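Local coordinates for nucleocapsid (Crimean-congo hemorrhagic fever virus, PDB 4AKL), which binds single- and double-stranded RNA, probably packaging the viral genome, and probably cuts double-stranded DNA without sequence preference, at residues Val319-Phe330 with Met344-Trp355. Residues are numbered along the deposited sequence; the frame is centred on the assembly and turned at random. Where two conformers were deposited one is given.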
# COMPACT_ATOMS: atom_id res chain seq x y z
N VAL A 319 11.79 -12.34 -14.08
CA VAL A 319 10.84 -13.44 -14.23
C VAL A 319 10.06 -13.30 -15.56
O VAL A 319 9.70 -12.21 -15.95
CB VAL A 319 9.89 -13.53 -13.04
CG1 VAL A 319 8.86 -14.60 -13.27
CG2 VAL A 319 10.70 -13.76 -11.73
N THR A 320 9.79 -14.41 -16.24
CA THR A 320 9.07 -14.36 -17.52
C THR A 320 7.79 -15.13 -17.35
O THR A 320 7.62 -15.85 -16.35
CB THR A 320 9.89 -14.97 -18.65
OG1 THR A 320 9.88 -16.40 -18.54
CG2 THR A 320 11.34 -14.43 -18.66
N PRO A 321 6.86 -14.98 -18.30
CA PRO A 321 5.68 -15.83 -18.25
C PRO A 321 6.07 -17.31 -18.19
O PRO A 321 5.38 -18.09 -17.53
CB PRO A 321 4.96 -15.48 -19.54
CG PRO A 321 5.31 -14.03 -19.74
CD PRO A 321 6.73 -13.92 -19.31
N GLU A 322 7.18 -17.68 -18.85
CA GLU A 322 7.57 -19.09 -18.88
C GLU A 322 8.21 -19.59 -17.58
O GLU A 322 8.04 -20.72 -17.24
CB GLU A 322 8.44 -19.40 -20.12
CG GLU A 322 7.64 -19.32 -21.46
CD GLU A 322 7.29 -17.87 -21.85
OE1 GLU A 322 8.08 -16.92 -21.54
OE2 GLU A 322 6.20 -17.66 -22.45
N THR A 323 8.95 -18.75 -16.85
CA THR A 323 9.52 -19.17 -15.56
C THR A 323 8.62 -18.86 -14.38
O THR A 323 8.89 -19.33 -13.26
CB THR A 323 10.88 -18.52 -15.33
OG1 THR A 323 10.75 -17.11 -15.41
CG2 THR A 323 11.89 -18.99 -16.39
N PHE A 324 7.54 -18.10 -14.60
CA PHE A 324 6.63 -17.72 -13.49
C PHE A 324 6.12 -18.88 -12.67
O PHE A 324 6.07 -18.79 -11.46
CB PHE A 324 5.44 -16.89 -13.99
CG PHE A 324 4.40 -16.66 -12.96
CD1 PHE A 324 4.54 -15.64 -12.02
CD2 PHE A 324 3.29 -17.47 -12.88
CE1 PHE A 324 3.58 -15.45 -11.04
CE2 PHE A 324 2.33 -17.27 -11.90
CZ PHE A 324 2.47 -16.28 -11.01
N PRO A 325 5.74 -20.01 -13.33
CA PRO A 325 5.20 -21.12 -12.53
C PRO A 325 6.15 -21.67 -11.43
O PRO A 325 5.67 -22.19 -10.41
CB PRO A 325 4.92 -22.19 -13.58
CG PRO A 325 4.77 -21.42 -14.86
CD PRO A 325 5.80 -20.38 -14.75
N THR A 326 7.45 -21.53 -11.63
CA THR A 326 8.47 -21.88 -10.60
C THR A 326 8.51 -20.87 -9.42
O THR A 326 8.84 -21.24 -8.24
CB THR A 326 9.87 -22.04 -11.24
OG1 THR A 326 10.39 -20.75 -11.58
CG2 THR A 326 9.81 -22.93 -12.52
N VAL A 327 8.18 -19.59 -9.70
CA VAL A 327 8.09 -18.62 -8.60
C VAL A 327 6.89 -18.99 -7.74
O VAL A 327 6.94 -19.04 -6.52
CB VAL A 327 7.93 -17.17 -9.09
CG1 VAL A 327 7.78 -16.24 -7.93
CG2 VAL A 327 9.13 -16.74 -9.96
N SER A 328 5.79 -19.25 -8.44
CA SER A 328 4.56 -19.70 -7.84
C SER A 328 4.79 -20.96 -7.00
O SER A 328 4.33 -21.07 -5.88
CB SER A 328 3.51 -19.92 -8.92
OG SER A 328 2.36 -20.58 -8.43
N GLN A 329 5.53 -21.91 -7.54
CA GLN A 329 5.77 -23.15 -6.82
C GLN A 329 6.59 -22.88 -5.55
O GLN A 329 6.28 -23.40 -4.46
CB GLN A 329 6.49 -24.16 -7.68
CG GLN A 329 6.41 -25.58 -7.11
CD GLN A 329 5.05 -26.17 -7.35
OE1 GLN A 329 4.48 -26.00 -8.44
NE2 GLN A 329 4.51 -26.83 -6.35
N PHE A 330 7.64 -22.06 -5.70
CA PHE A 330 8.51 -21.68 -4.58
C PHE A 330 7.68 -21.11 -3.40
O PHE A 330 7.86 -21.50 -2.25
CB PHE A 330 9.53 -20.64 -5.06
CG PHE A 330 10.60 -20.30 -4.05
CD1 PHE A 330 10.39 -19.33 -3.12
CD2 PHE A 330 11.84 -20.93 -4.09
CE1 PHE A 330 11.41 -19.00 -2.19
CE2 PHE A 330 12.83 -20.61 -3.20
CZ PHE A 330 12.59 -19.64 -2.23
N MET A 344 14.54 -19.73 3.84
CA MET A 344 13.94 -19.16 2.60
C MET A 344 15.04 -18.40 1.86
O MET A 344 15.19 -18.52 0.66
CB MET A 344 12.78 -18.25 2.99
CG MET A 344 12.00 -17.61 1.90
SD MET A 344 12.80 -16.11 1.30
CE MET A 344 12.27 -15.07 2.68
N LYS A 345 15.86 -17.64 2.58
CA LYS A 345 16.83 -16.82 1.91
C LYS A 345 17.92 -17.64 1.23
O LYS A 345 18.34 -17.30 0.08
CB LYS A 345 17.39 -15.78 2.87
CG LYS A 345 16.42 -14.69 3.13
CD LYS A 345 16.83 -13.74 4.27
CE LYS A 345 17.70 -12.66 3.79
NZ LYS A 345 18.15 -11.80 4.94
N LYS A 346 18.33 -18.74 1.89
CA LYS A 346 19.36 -19.63 1.38
C LYS A 346 18.91 -20.41 0.15
O LYS A 346 19.74 -20.78 -0.72
CB LYS A 346 19.83 -20.62 2.49
CG LYS A 346 20.40 -19.92 3.78
CD LYS A 346 21.74 -19.18 3.56
CE LYS A 346 22.00 -18.14 4.70
NZ LYS A 346 23.23 -17.31 4.45
N ALA A 347 17.60 -20.66 0.09
CA ALA A 347 17.02 -21.37 -1.04
C ALA A 347 17.05 -20.48 -2.30
O ALA A 347 17.25 -21.00 -3.42
CB ALA A 347 15.60 -21.80 -0.73
N LEU A 348 16.86 -19.17 -2.12
CA LEU A 348 17.00 -18.21 -3.28
C LEU A 348 18.45 -18.21 -3.78
O LEU A 348 18.67 -18.17 -5.00
CB LEU A 348 16.56 -16.80 -2.92
CG LEU A 348 15.07 -16.61 -2.60
CD1 LEU A 348 14.80 -15.21 -2.07
CD2 LEU A 348 14.22 -16.85 -3.88
N LEU A 349 19.43 -18.32 -2.85
CA LEU A 349 20.85 -18.33 -3.22
C LEU A 349 21.33 -19.62 -3.79
O LEU A 349 22.38 -19.63 -4.43
CB LEU A 349 21.76 -17.99 -2.04
CG LEU A 349 21.61 -16.62 -1.45
CD1 LEU A 349 22.55 -16.54 -0.23
CD2 LEU A 349 21.87 -15.48 -2.49
N SER A 350 20.62 -20.72 -3.56
CA SER A 350 21.06 -22.03 -4.10
C SER A 350 20.27 -22.44 -5.32
O SER A 350 20.74 -23.26 -6.10
CB SER A 350 21.01 -23.11 -3.02
OG SER A 350 19.70 -23.27 -2.51
N THR A 351 19.07 -21.86 -5.52
CA THR A 351 18.23 -22.35 -6.61
C THR A 351 18.96 -22.25 -7.98
O THR A 351 19.70 -21.29 -8.20
CB THR A 351 16.86 -21.67 -6.67
OG1 THR A 351 16.10 -22.28 -7.73
CG2 THR A 351 17.00 -20.20 -6.92
N PRO A 352 18.78 -23.24 -8.87
CA PRO A 352 19.36 -23.10 -10.20
C PRO A 352 18.71 -22.04 -11.05
O PRO A 352 19.33 -21.58 -12.00
CB PRO A 352 19.12 -24.47 -10.84
CG PRO A 352 19.07 -25.36 -9.71
CD PRO A 352 18.27 -24.60 -8.69
N MET A 353 17.48 -21.67 -10.73
CA MET A 353 16.76 -20.64 -11.48
C MET A 353 17.47 -19.32 -11.33
O MET A 353 17.75 -18.90 -10.17
CB MET A 353 15.35 -20.46 -10.90
CG MET A 353 14.46 -21.70 -10.93
SD MET A 353 14.27 -22.49 -12.51
CE MET A 353 13.62 -21.14 -13.52
N LYS A 354 17.78 -18.65 -12.46
CA LYS A 354 18.48 -17.36 -12.41
C LYS A 354 17.73 -16.29 -11.63
O LYS A 354 18.34 -15.40 -11.02
CB LYS A 354 18.78 -16.85 -13.83
CG LYS A 354 19.98 -17.50 -14.45
CD LYS A 354 20.18 -17.00 -15.87
CE LYS A 354 21.32 -17.72 -16.60
NZ LYS A 354 21.18 -17.67 -18.09
N TRP A 355 16.38 -16.36 -11.60
CA TRP A 355 15.62 -15.37 -10.87
C TRP A 355 15.87 -15.38 -9.37
O TRP A 355 15.56 -14.39 -8.70
CB TRP A 355 14.10 -15.46 -11.16
CG TRP A 355 13.37 -16.71 -10.68
CD1 TRP A 355 12.97 -17.73 -11.47
CD2 TRP A 355 12.92 -17.04 -9.33
NE1 TRP A 355 12.34 -18.67 -10.72
CE2 TRP A 355 12.29 -18.28 -9.40
CE3 TRP A 355 13.03 -16.42 -8.08
CZ2 TRP A 355 11.76 -18.94 -8.29
CZ3 TRP A 355 12.46 -17.05 -6.96
CH2 TRP A 355 11.84 -18.32 -7.08
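An antiparallel helical hairpin of consecutive helices 324-336 and 341-350, in the mostly helical nairovirus nucleocapsid, is bridged by Phe330, while Trp355, which opens helix 355-360, folds back against the first helix. The axes of segments 324-330 and 344-350 lie 13.1 Å apart, at 155° to each other, too far for close backbone packing, and the long Phe330 side chain reaches across. Its chi1 of -173° swings the ring out from its helix toward 344-350, a knob among Met344, Ala347, Leu348 and Trp355. The small methyl of Ala347 admits the ring, whose CZ lies 3.6 Å from Leu348 CD2. Leu348 also packs on Leu359 of helix 355-360 and on Phe363 in the loop beyond it. Trp355 presents its edge to the face of Phe330 in a T-shaped stack, planes at 83°, its CH2 corner 3.8 Å from Phe330 CG. Beta-branched Val327 lays CG2 over one face of the indole in a CH-pi contact, 3.8 Å from the five-membered ring centroid, while Val319 CG2 rests against Trp355 CB; both valines also touch Leu314 of helix 306-316. The indole's polar edge is satisfied as well: Trp355 NE1 donates to Thr326 OG1 at 3.0 Å, the oxygen tilted slightly from the ring plane. Met353, its flexible chain bent at chi2 and chi3, brings CE to Thr326 OG1 and Thr323 CG2. A threonine suits this spot because its hydroxyl can accept and donate at once: Thr326 OG1 donates a hydrogen bond to Thr323 O, 2.7 Å away and in the carbonyl plane.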